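Local coordinates for protein restriction endonuclease Hpy99I (Helicobacter pylori, PDB 3GOX) that recognises a pseudopalindromic DNA target and probably cuts it as a zinc-containing type II restriction endonuclease of the beta-beta-alpha-Me class, at residues N30-I35 against L46-N51; K76-C81 against P105-C110; D88-N93 against K101-S106. All coordinates share one frame; numbering follows the deposited sequence.

Contact 1: residues N30-I35 against L46-N51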
# COMPACT_ATOMS: atom_id res chain seq x y z
N ASN A 30 -4.16 -30.69 -4.97
CA ASN A 30 -3.54 -29.49 -5.55
C ASN A 30 -2.94 -28.54 -4.52
O ASN A 30 -2.39 -27.49 -4.88
CB ASN A 30 -4.48 -28.74 -6.50
CG ASN A 30 -4.90 -29.59 -7.66
OD1 ASN A 30 -4.13 -30.41 -8.12
ND2 ASN A 30 -6.12 -29.40 -8.13
N SER A 31 -2.95 -28.96 -3.26
CA SER A 31 -2.21 -28.25 -2.21
C SER A 31 -0.73 -28.33 -2.50
O SER A 31 -0.22 -29.43 -2.73
CB SER A 31 -2.50 -28.87 -0.85
OG SER A 31 -3.86 -28.70 -0.47
N VAL A 32 -0.04 -27.20 -2.48
CA VAL A 32 1.40 -27.13 -2.71
C VAL A 32 2.15 -27.39 -1.41
O VAL A 32 1.84 -26.85 -0.35
CB VAL A 32 1.83 -25.75 -3.28
CG1 VAL A 32 3.36 -25.68 -3.50
CG2 VAL A 32 1.09 -25.52 -4.59
N GLY A 33 3.16 -28.24 -1.52
CA GLY A 33 4.07 -28.52 -0.42
C GLY A 33 5.51 -28.47 -0.87
O GLY A 33 5.82 -28.54 -2.06
N VAL A 34 6.40 -28.33 0.11
CA VAL A 34 7.84 -28.40 -0.10
C VAL A 34 8.39 -29.66 0.61
O VAL A 34 7.98 -30.01 1.73
CB VAL A 34 8.54 -27.11 0.38
CG1 VAL A 34 8.32 -26.84 1.84
CG2 VAL A 34 10.02 -27.16 0.03
N ILE A 35 9.31 -30.36 -0.05
CA ILE A 35 9.89 -31.57 0.52
C ILE A 35 10.90 -31.20 1.60
O ILE A 35 11.83 -30.43 1.33
CB ILE A 35 10.59 -32.40 -0.58
CG1 ILE A 35 9.61 -32.74 -1.70
CG2 ILE A 35 11.25 -33.67 0.02
CD1 ILE A 35 8.42 -33.47 -1.24
N LEU A 46 6.03 -30.38 3.83
CA LEU A 46 5.35 -29.24 4.50
C LEU A 46 4.35 -28.67 3.52
O LEU A 46 4.73 -28.03 2.53
CB LEU A 46 6.33 -28.15 4.93
CG LEU A 46 5.68 -26.91 5.55
CD1 LEU A 46 4.91 -27.28 6.80
CD2 LEU A 46 6.74 -25.87 5.87
N PHE A 47 3.08 -28.90 3.83
CA PHE A 47 2.00 -28.27 3.06
C PHE A 47 1.81 -26.86 3.59
O PHE A 47 1.49 -26.64 4.75
CB PHE A 47 0.75 -29.14 3.11
CG PHE A 47 0.87 -30.35 2.26
CD1 PHE A 47 0.79 -30.24 0.89
CD2 PHE A 47 1.11 -31.60 2.82
CE1 PHE A 47 0.91 -31.35 0.08
CE2 PHE A 47 1.24 -32.72 2.02
CZ PHE A 47 1.15 -32.60 0.64
N ILE A 48 2.05 -25.89 2.71
CA ILE A 48 2.33 -24.52 3.13
C ILE A 48 1.07 -23.79 3.62
O ILE A 48 1.14 -23.05 4.61
CB ILE A 48 3.02 -23.72 2.00
CG1 ILE A 48 4.36 -24.38 1.66
CG2 ILE A 48 3.19 -22.24 2.39
CD1 ILE A 48 4.89 -24.00 0.30
N GLY A 49 -0.08 -24.02 2.99
CA GLY A 49 -1.31 -23.33 3.40
C GLY A 49 -1.71 -23.62 4.84
O GLY A 49 -2.05 -22.70 5.61
N LEU A 50 -1.68 -24.89 5.22
CA LEU A 50 -2.09 -25.29 6.56
C LEU A 50 -0.90 -25.44 7.52
O LEU A 50 -1.09 -25.68 8.71
CB LEU A 50 -2.92 -26.57 6.49
CG LEU A 50 -4.27 -26.38 5.78
CD1 LEU A 50 -5.11 -27.65 5.92
CD2 LEU A 50 -5.05 -25.15 6.26
N ASN A 51 0.32 -25.30 6.99
CA ASN A 51 1.55 -25.42 7.78
C ASN A 51 1.62 -26.79 8.44
O ASN A 51 1.95 -26.89 9.62
CB ASN A 51 1.69 -24.32 8.84
CG ASN A 51 3.12 -24.12 9.30
OD1 ASN A 51 4.07 -24.24 8.51
ND2 ASN A 51 3.30 -23.80 10.58
O HOH W 1 -0.55 -25.75 0.64

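Contact 2: residues K76-C81 against P105-C110. With ZN (zinc ion), chain E; nucleotides of chain D.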
# COMPACT_ATOMS: atom_id res chain seq x y z
N LYS A 76 -1.89 -20.71 -11.03
CA LYS A 76 -1.28 -19.79 -10.08
C LYS A 76 -1.45 -20.39 -8.68
O LYS A 76 -2.49 -21.01 -8.39
CB LYS A 76 -1.92 -18.39 -10.18
CG LYS A 76 -1.38 -17.33 -9.23
CD LYS A 76 -2.04 -15.97 -9.44
CE LYS A 76 -1.33 -14.92 -8.68
NZ LYS A 76 -1.95 -13.59 -8.85
N ILE A 77 -0.43 -20.21 -7.84
CA ILE A 77 -0.46 -20.68 -6.45
C ILE A 77 -0.98 -19.53 -5.57
O ILE A 77 -0.40 -18.44 -5.57
CB ILE A 77 0.92 -21.10 -5.97
CG1 ILE A 77 1.53 -22.16 -6.89
CG2 ILE A 77 0.84 -21.60 -4.52
CD1 ILE A 77 3.03 -22.43 -6.62
N CYS A 78 -2.06 -19.77 -4.81
CA CYS A 78 -2.63 -18.75 -3.93
C CYS A 78 -1.68 -18.46 -2.76
O CYS A 78 -1.09 -19.37 -2.20
CB CYS A 78 -3.98 -19.20 -3.41
SG CYS A 78 -4.70 -18.09 -2.17
N ASN A 79 -1.54 -17.19 -2.38
CA ASN A 79 -0.61 -16.82 -1.31
C ASN A 79 -1.13 -17.05 0.10
O ASN A 79 -0.38 -16.84 1.06
CB ASN A 79 -0.14 -15.37 -1.44
CG ASN A 79 -1.19 -14.38 -0.99
OD1 ASN A 79 -2.35 -14.54 -1.29
ND2 ASN A 79 -0.78 -13.36 -0.26
N ILE A 80 -2.38 -17.50 0.22
CA ILE A 80 -2.93 -17.84 1.53
C ILE A 80 -3.02 -19.35 1.59
O ILE A 80 -2.17 -20.00 2.22
CB ILE A 80 -4.29 -17.12 1.80
CG1 ILE A 80 -4.13 -15.60 1.64
CG2 ILE A 80 -4.82 -17.48 3.17
CD1 ILE A 80 -3.13 -14.96 2.53
N CYS A 81 -3.94 -19.95 0.87
CA CYS A 81 -4.12 -21.40 0.94
C CYS A 81 -3.00 -22.19 0.25
O CYS A 81 -2.84 -23.38 0.51
CB CYS A 81 -5.49 -21.80 0.36
SG CYS A 81 -5.77 -21.54 -1.43
N PRO A 105 -3.07 -11.75 -5.50
CA PRO A 105 -2.28 -12.95 -5.12
C PRO A 105 -3.10 -13.99 -4.37
O PRO A 105 -2.68 -15.15 -4.31
CB PRO A 105 -1.19 -12.37 -4.22
CG PRO A 105 -1.81 -11.14 -3.62
CD PRO A 105 -2.70 -10.57 -4.70
N SER A 106 -4.24 -13.60 -3.79
CA SER A 106 -5.14 -14.51 -3.07
C SER A 106 -6.33 -14.87 -3.96
O SER A 106 -6.92 -14.01 -4.62
CB SER A 106 -5.66 -13.84 -1.79
OG SER A 106 -4.63 -13.19 -1.08
N CYS A 107 -6.67 -16.16 -3.98
CA CYS A 107 -7.75 -16.68 -4.80
C CYS A 107 -9.10 -16.15 -4.33
O CYS A 107 -9.25 -15.64 -3.22
CB CYS A 107 -7.75 -18.22 -4.79
SG CYS A 107 -8.28 -18.98 -3.25
N ARG A 108 -10.11 -16.30 -5.18
CA ARG A 108 -11.44 -15.81 -4.85
C ARG A 108 -11.97 -16.38 -3.54
O ARG A 108 -12.62 -15.67 -2.79
CB ARG A 108 -12.42 -16.08 -6.00
CG ARG A 108 -12.08 -15.35 -7.29
CD ARG A 108 -13.07 -15.73 -8.40
NE ARG A 108 -12.52 -15.52 -9.73
CZ ARG A 108 -12.58 -14.37 -10.42
NH1 ARG A 108 -13.20 -13.31 -9.91
NH2 ARG A 108 -12.03 -14.29 -11.63
N GLU A 109 -11.71 -17.65 -3.26
CA GLU A 109 -12.17 -18.25 -2.00
C GLU A 109 -11.52 -17.58 -0.79
O GLU A 109 -12.19 -17.26 0.18
CB GLU A 109 -11.94 -19.76 -1.99
CG GLU A 109 -12.83 -20.51 -2.96
CD GLU A 109 -14.29 -20.22 -2.74
OE1 GLU A 109 -14.78 -20.43 -1.60
OE2 GLU A 109 -14.96 -19.77 -3.69
N CYS A 110 -10.21 -17.36 -0.84
CA CYS A 110 -9.49 -16.77 0.28
C CYS A 110 -9.84 -15.28 0.42
O CYS A 110 -9.83 -14.75 1.53
CB CYS A 110 -7.97 -16.98 0.14
SG CYS A 110 -7.45 -18.71 0.41
ZN ZN E . -6.58 -19.35 -1.66
P DT D 5 1.50 -9.60 -5.30
OP1 DT D 5 2.12 -10.62 -4.40
OP2 DT D 5 0.57 -10.03 -6.36
O5' DT D 5 0.72 -8.58 -4.35
C5' DT D 5 1.30 -8.14 -3.13
C4' DT D 5 0.53 -6.95 -2.61
O4' DT D 5 0.65 -5.86 -3.53
C3' DT D 5 -0.97 -7.21 -2.49
O3' DT D 5 -1.26 -7.62 -1.15
C2' DT D 5 -1.61 -5.88 -2.85
C1' DT D 5 -0.46 -5.01 -3.37
N1 DT D 5 -0.65 -4.32 -4.65
C2 DT D 5 -0.47 -2.96 -4.66
O2 DT D 5 -0.24 -2.31 -3.66
N3 DT D 5 -0.58 -2.39 -5.90
C4 DT D 5 -0.84 -3.02 -7.10
O4 DT D 5 -0.86 -2.37 -8.14
C5 DT D 5 -1.05 -4.45 -7.01
C7 DT D 5 -1.36 -5.23 -8.25
C6 DT D 5 -0.96 -5.02 -5.80
O HOH W 2 -0.13 -15.76 -5.11

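Contact 3: residues D88-N93 against K101-S106. With nucleotides of chain C; nucleotides of chain D.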
# COMPACT_ATOMS: atom_id res chain seq x y z
N ASP A 88 -8.22 -18.18 -13.72
CA ASP A 88 -9.56 -17.61 -13.50
C ASP A 88 -10.10 -17.78 -12.07
O ASP A 88 -11.17 -17.24 -11.77
CB ASP A 88 -10.58 -18.07 -14.56
CG ASP A 88 -11.02 -19.52 -14.40
OD1 ASP A 88 -10.59 -20.25 -13.49
OD2 ASP A 88 -11.85 -19.96 -15.24
N GLY A 89 -9.37 -18.50 -11.20
CA GLY A 89 -9.69 -18.59 -9.77
C GLY A 89 -9.22 -17.37 -8.98
O GLY A 89 -9.38 -17.34 -7.76
N PHE A 90 -8.62 -16.39 -9.66
CA PHE A 90 -8.11 -15.15 -9.08
C PHE A 90 -8.70 -13.98 -9.85
O PHE A 90 -8.84 -14.06 -11.06
CB PHE A 90 -6.59 -15.09 -9.20
CG PHE A 90 -5.87 -16.24 -8.53
CD1 PHE A 90 -5.29 -16.07 -7.29
CD2 PHE A 90 -5.77 -17.48 -9.13
CE1 PHE A 90 -4.62 -17.11 -6.67
CE2 PHE A 90 -5.11 -18.51 -8.51
CZ PHE A 90 -4.54 -18.34 -7.30
N GLU A 91 -9.01 -12.90 -9.14
CA GLU A 91 -9.64 -11.71 -9.70
C GLU A 91 -8.61 -10.79 -10.34
O GLU A 91 -7.59 -10.45 -9.70
CB GLU A 91 -10.37 -10.98 -8.57
CG GLU A 91 -11.18 -9.78 -8.96
CD GLU A 91 -11.88 -9.17 -7.77
OE1 GLU A 91 -11.20 -8.57 -6.92
OE2 GLU A 91 -13.13 -9.27 -7.70
N ILE A 92 -8.88 -10.35 -11.57
CA ILE A 92 -8.06 -9.33 -12.23
C ILE A 92 -8.12 -8.03 -11.40
O ILE A 92 -9.20 -7.61 -10.97
CB ILE A 92 -8.49 -9.07 -13.70
CG1 ILE A 92 -8.04 -10.24 -14.58
CG2 ILE A 92 -7.87 -7.80 -14.23
CD1 ILE A 92 -8.54 -10.19 -16.01
N ASN A 93 -6.96 -7.42 -11.17
CA ASN A 93 -6.84 -6.28 -10.26
C ASN A 93 -6.06 -5.07 -10.79
O ASN A 93 -6.28 -3.95 -10.33
CB ASN A 93 -6.20 -6.77 -8.96
CG ASN A 93 -6.16 -5.72 -7.90
OD1 ASN A 93 -5.09 -5.23 -7.53
ND2 ASN A 93 -7.34 -5.38 -7.35
N LYS A 101 -2.44 -8.19 -17.71
CA LYS A 101 -3.29 -8.11 -16.53
C LYS A 101 -2.70 -8.88 -15.36
O LYS A 101 -2.17 -9.98 -15.50
CB LYS A 101 -4.71 -8.58 -16.83
CG LYS A 101 -5.44 -7.75 -17.89
CD LYS A 101 -5.62 -6.28 -17.49
CE LYS A 101 -6.20 -5.46 -18.62
NZ LYS A 101 -6.31 -4.01 -18.27
N THR A 102 -2.81 -8.26 -14.19
CA THR A 102 -2.31 -8.80 -12.95
C THR A 102 -3.54 -9.17 -12.12
O THR A 102 -4.49 -8.39 -12.03
CB THR A 102 -1.45 -7.76 -12.20
OG1 THR A 102 -0.52 -7.15 -13.11
CG2 THR A 102 -0.71 -8.41 -11.02
N THR A 103 -3.52 -10.37 -11.55
CA THR A 103 -4.57 -10.84 -10.66
C THR A 103 -4.12 -10.70 -9.21
O THR A 103 -2.92 -10.63 -8.93
CB THR A 103 -4.94 -12.30 -10.97
OG1 THR A 103 -3.77 -13.13 -10.91
CG2 THR A 103 -5.54 -12.42 -12.37
N ARG A 104 -5.07 -10.62 -8.28
CA ARG A 104 -4.74 -10.58 -6.86
C ARG A 104 -3.94 -11.83 -6.50
O ARG A 104 -4.14 -12.88 -7.13
CB ARG A 104 -6.01 -10.51 -6.00
CG ARG A 104 -6.88 -9.27 -6.17
CD ARG A 104 -7.88 -9.23 -5.06
NE ARG A 104 -8.84 -8.13 -5.15
CZ ARG A 104 -8.70 -6.91 -4.63
NH1 ARG A 104 -7.58 -6.55 -4.03
NH2 ARG A 104 -9.69 -6.04 -4.75
N PRO A 105 -3.07 -11.75 -5.50
CA PRO A 105 -2.28 -12.95 -5.12
C PRO A 105 -3.10 -13.99 -4.37
O PRO A 105 -2.68 -15.15 -4.31
CB PRO A 105 -1.19 -12.37 -4.22
CG PRO A 105 -1.81 -11.14 -3.62
CD PRO A 105 -2.70 -10.57 -4.70
N SER A 106 -4.24 -13.60 -3.79
CA SER A 106 -5.14 -14.51 -3.07
C SER A 106 -6.33 -14.87 -3.96
O SER A 106 -6.92 -14.01 -4.62
CB SER A 106 -5.66 -13.84 -1.79
OG SER A 106 -4.63 -13.19 -1.08
P DT C 2 -9.27 -2.68 -17.20
OP1 DT C 2 -8.84 -2.17 -18.53
OP2 DT C 2 -8.49 -3.76 -16.55
O5' DT C 2 -9.35 -1.45 -16.20
C5' DT C 2 -10.06 -0.27 -16.55
C4' DT C 2 -10.31 0.58 -15.33
O4' DT C 2 -11.06 -0.16 -14.35
C3' DT C 2 -9.07 1.03 -14.57
O3' DT C 2 -8.47 2.16 -15.23
C2' DT C 2 -9.65 1.40 -13.22
C1' DT C 2 -10.73 0.32 -13.04
N1 DT C 2 -10.31 -0.83 -12.22
C2 DT C 2 -10.28 -0.66 -10.86
O2 DT C 2 -10.57 0.39 -10.31
N3 DT C 2 -9.90 -1.77 -10.16
C4 DT C 2 -9.54 -3.01 -10.67
O4 DT C 2 -9.22 -3.91 -9.92
C5 DT C 2 -9.59 -3.10 -12.12
C7 DT C 2 -9.21 -4.40 -12.77
C6 DT C 2 -9.97 -2.02 -12.81
P DG D 7 -7.46 -5.52 1.58
OP1 DG D 7 -7.76 -6.16 2.88
OP2 DG D 7 -7.66 -6.27 0.32
O5' DG D 7 -8.32 -4.18 1.48
C5' DG D 7 -8.16 -3.17 2.46
C4' DG D 7 -8.92 -1.92 2.07
O4' DG D 7 -8.46 -1.49 0.76
C3' DG D 7 -10.43 -2.07 1.93
O3' DG D 7 -11.03 -0.80 2.17
C2' DG D 7 -10.59 -2.46 0.47
C1' DG D 7 -9.50 -1.62 -0.20
N9 DG D 7 -8.93 -2.23 -1.41
C8 DG D 7 -8.84 -3.57 -1.70
N7 DG D 7 -8.36 -3.82 -2.88
C5 DG D 7 -8.10 -2.56 -3.42
C6 DG D 7 -7.59 -2.19 -4.69
O6 DG D 7 -7.29 -2.92 -5.65
N1 DG D 7 -7.47 -0.81 -4.81
C2 DG D 7 -7.81 0.10 -3.84
N2 DG D 7 -7.60 1.40 -4.15
N3 DG D 7 -8.31 -0.23 -2.66
C4 DG D 7 -8.42 -1.57 -2.51
P DC C 3 -7.03 2.70 -14.76
OP1 DC C 3 -6.77 3.95 -15.51
OP2 DC C 3 -6.05 1.58 -14.82
O5' DC C 3 -7.25 3.08 -13.23
C5' DC C 3 -8.05 4.20 -12.86
C4' DC C 3 -7.88 4.47 -11.38
O4' DC C 3 -8.38 3.36 -10.61
C3' DC C 3 -6.42 4.60 -10.97
O3' DC C 3 -6.00 5.94 -11.23
C2' DC C 3 -6.47 4.27 -9.49
C1' DC C 3 -7.65 3.29 -9.38
N1 DC C 3 -7.31 1.88 -9.14
C2 DC C 3 -7.24 1.42 -7.82
O2 DC C 3 -7.41 2.22 -6.90
N3 DC C 3 -7.00 0.10 -7.59
C4 DC C 3 -6.82 -0.73 -8.62
N4 DC C 3 -6.62 -2.02 -8.35
C5 DC C 3 -6.84 -0.28 -9.97
C6 DC C 3 -7.09 1.02 -10.18
O HOH W 3 -9.02 -13.16 -6.21
O HOH W 4 -12.45 -7.19 -4.96

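Contact 1: residues N30-I35 against L46-N51
Phe47 sets its ring alongside the backbone of Ser31, Val32 and Gly33, and its CD1-CE1 side does the touching. CE1 lies 3.6 Å from Ser31 O, which meets the ring at its edge and in its plane, while CD1 comes within 4.0 Å of Ser31 CB. The ring is placed there by a first torsion that turns Phe47 CG anti to the carbonyl carbon (chi1 -74°). Gly33 faces Phe47 in an antiparallel non-hydrogen-bonded pair, the two CA atoms 4.1 Å apart. On the other face of the sheet Val34 and Leu46 run side by side, pointing the same way, with Val34 CG1 3.9 Å from Leu46 CB. Theirs is the hydrogen-bonded pair: Val34 N donates to Leu46 O at 3.0 Å and Leu46 N to Val34 O at 2.9 Å. Beyond the regular strand, Ile48 N adds a nearly straight bond to Val32 O (3.2 Å), and a water joins this same oxygen to Gly49 N as the chain turns away. Val34 and Ile48 both pack on Val137 of the second subunit; Arg146 of that subunit hydrogen-bonds to Ile48 O through NE and to Gly49 O through NH2. The arrangement is that of an antiparallel beta hairpin, strands 32-39 and 42-47, in an SH3-like domain, strand 32-39 being the middle one of its five-stranded sheet.

Contact 2: residues K76-C81 against P105-C110
Cys78 and Ser106 mark the closest passage of the two backbones, 5.0 Å between CA atoms, where the chain leaving strand 75-77 runs past the turn that leads into helix 108-115. One direct backbone bond ties them: Asn79 N donates to Pro105 O at 3.0 Å, tilted 35° from the carbonyl plane. A water donates to Pro105 O as well and to Ile77 O, bridging the backbones a second time.

Four thiolates close the gap. Cys78 SG and Cys81 SG from one segment, Cys107 SG and Cys110 SG from the other, hold the zinc ion at 2.3 to 2.4 Å. Cys78 SG is turned anti to its own N (chi1 174°), which brings it to the metal and also within reach of Cys107 N, a donor at 3.3 Å along a nearly straight N-H...S line (171°). Ile80 N gives the same sulfur a further bond at 3.4 Å, and Cys81 N a weak one. Cys107 occupies the N-cap position, its SG accepting from Cys110 N. Outside the metal shell, Ile80 CB rests 3.8 Å from Cys110 SG, and Asn79 lies side by side with Pro105. The extended Lys76 carries NZ past Pro105 CA to hydrogen-bond with Thr103 OG1 and Arg104 O, while Pro105 CB sits 3.6 Å from OP2 of DT5 of chain D.

Two CxxC pairs, one in a knuckle and one at a helix start with a hairpin between them, are consistent with a treble-clef-like zinc finger. The N-H...S bonds probably spread the negative charge of the tetrathiolate, and the metal links segments otherwise joined by few direct bonds.

Contact 3: residues D88-N93 against K101-S106
Lys101 CB packs loosely on Ile92 CG2; a bend at chi2 swings NZ to Thr95 OG1, on the partner strand, and to OP2 of DT2 of chain C, 2.8 Å away. Thr102 O accepts Asn93 N at 2.8 Å. Thr103 forms the antiparallel non-hydrogen-bonded pair with Ile92; its CG2 lies 4.0 Å from Ile92 CG1, the two side chains at an angle, and its CB touches Phe90 CB. Arg104 N donates to Glu91 O, and NE makes a salt bridge to Glu91 OE1 at 3.0 Å with a nearly straight N-H...O bond (170°), OE1 lying in the guanidinium plane. Asn93 ND2 lies 3.4 Å above the centre of that group, amide and guanidinium planes 38° apart. NH1 and NH2 converge on N7 of DG7 of chain D, whose O6 accepts Asn93 ND2 at 3.0 Å; Asn93 O accepts N4 of DC3 of chain C at 2.8 Å, and OD1 that of another cytosine. Pro105 O meets the edge of the Phe90 ring, and Ser106 O shares a water with Glu91 N. The hairpin of strands 92-95 and 101-103 stands against the DNA, while Phe90 backs onto Cys78 and Cys107, and Ser106 onto Arg111 and Ile114 of helix 108-115.

Contacts 2 and 3 form one unit: they share Pro105 and Ser106, their centres are 9 Å apart, and Lys76 NZ stands 2.8 Å from Thr103 OG1, probably a hydrogen bond, as is Arg108 N to Gly89 O at 2.9 Å. With the Ser106 side chain about 6 Å from the zinc, the metal site backs the hairpin that reads the DNA bases. Contact 1, in the SH3-like domain, abuts this unit through Val32 CG2 and Ile77 CG2 (3.9 Å) but stays about 10 Å, nearest atoms, from contact 3 and about 14 Å from the DNA. Sodium bound by Asp158 and Asn175, residues outside all three contacts, is consistent with the metal site of a beta-beta-alpha-Me nuclease.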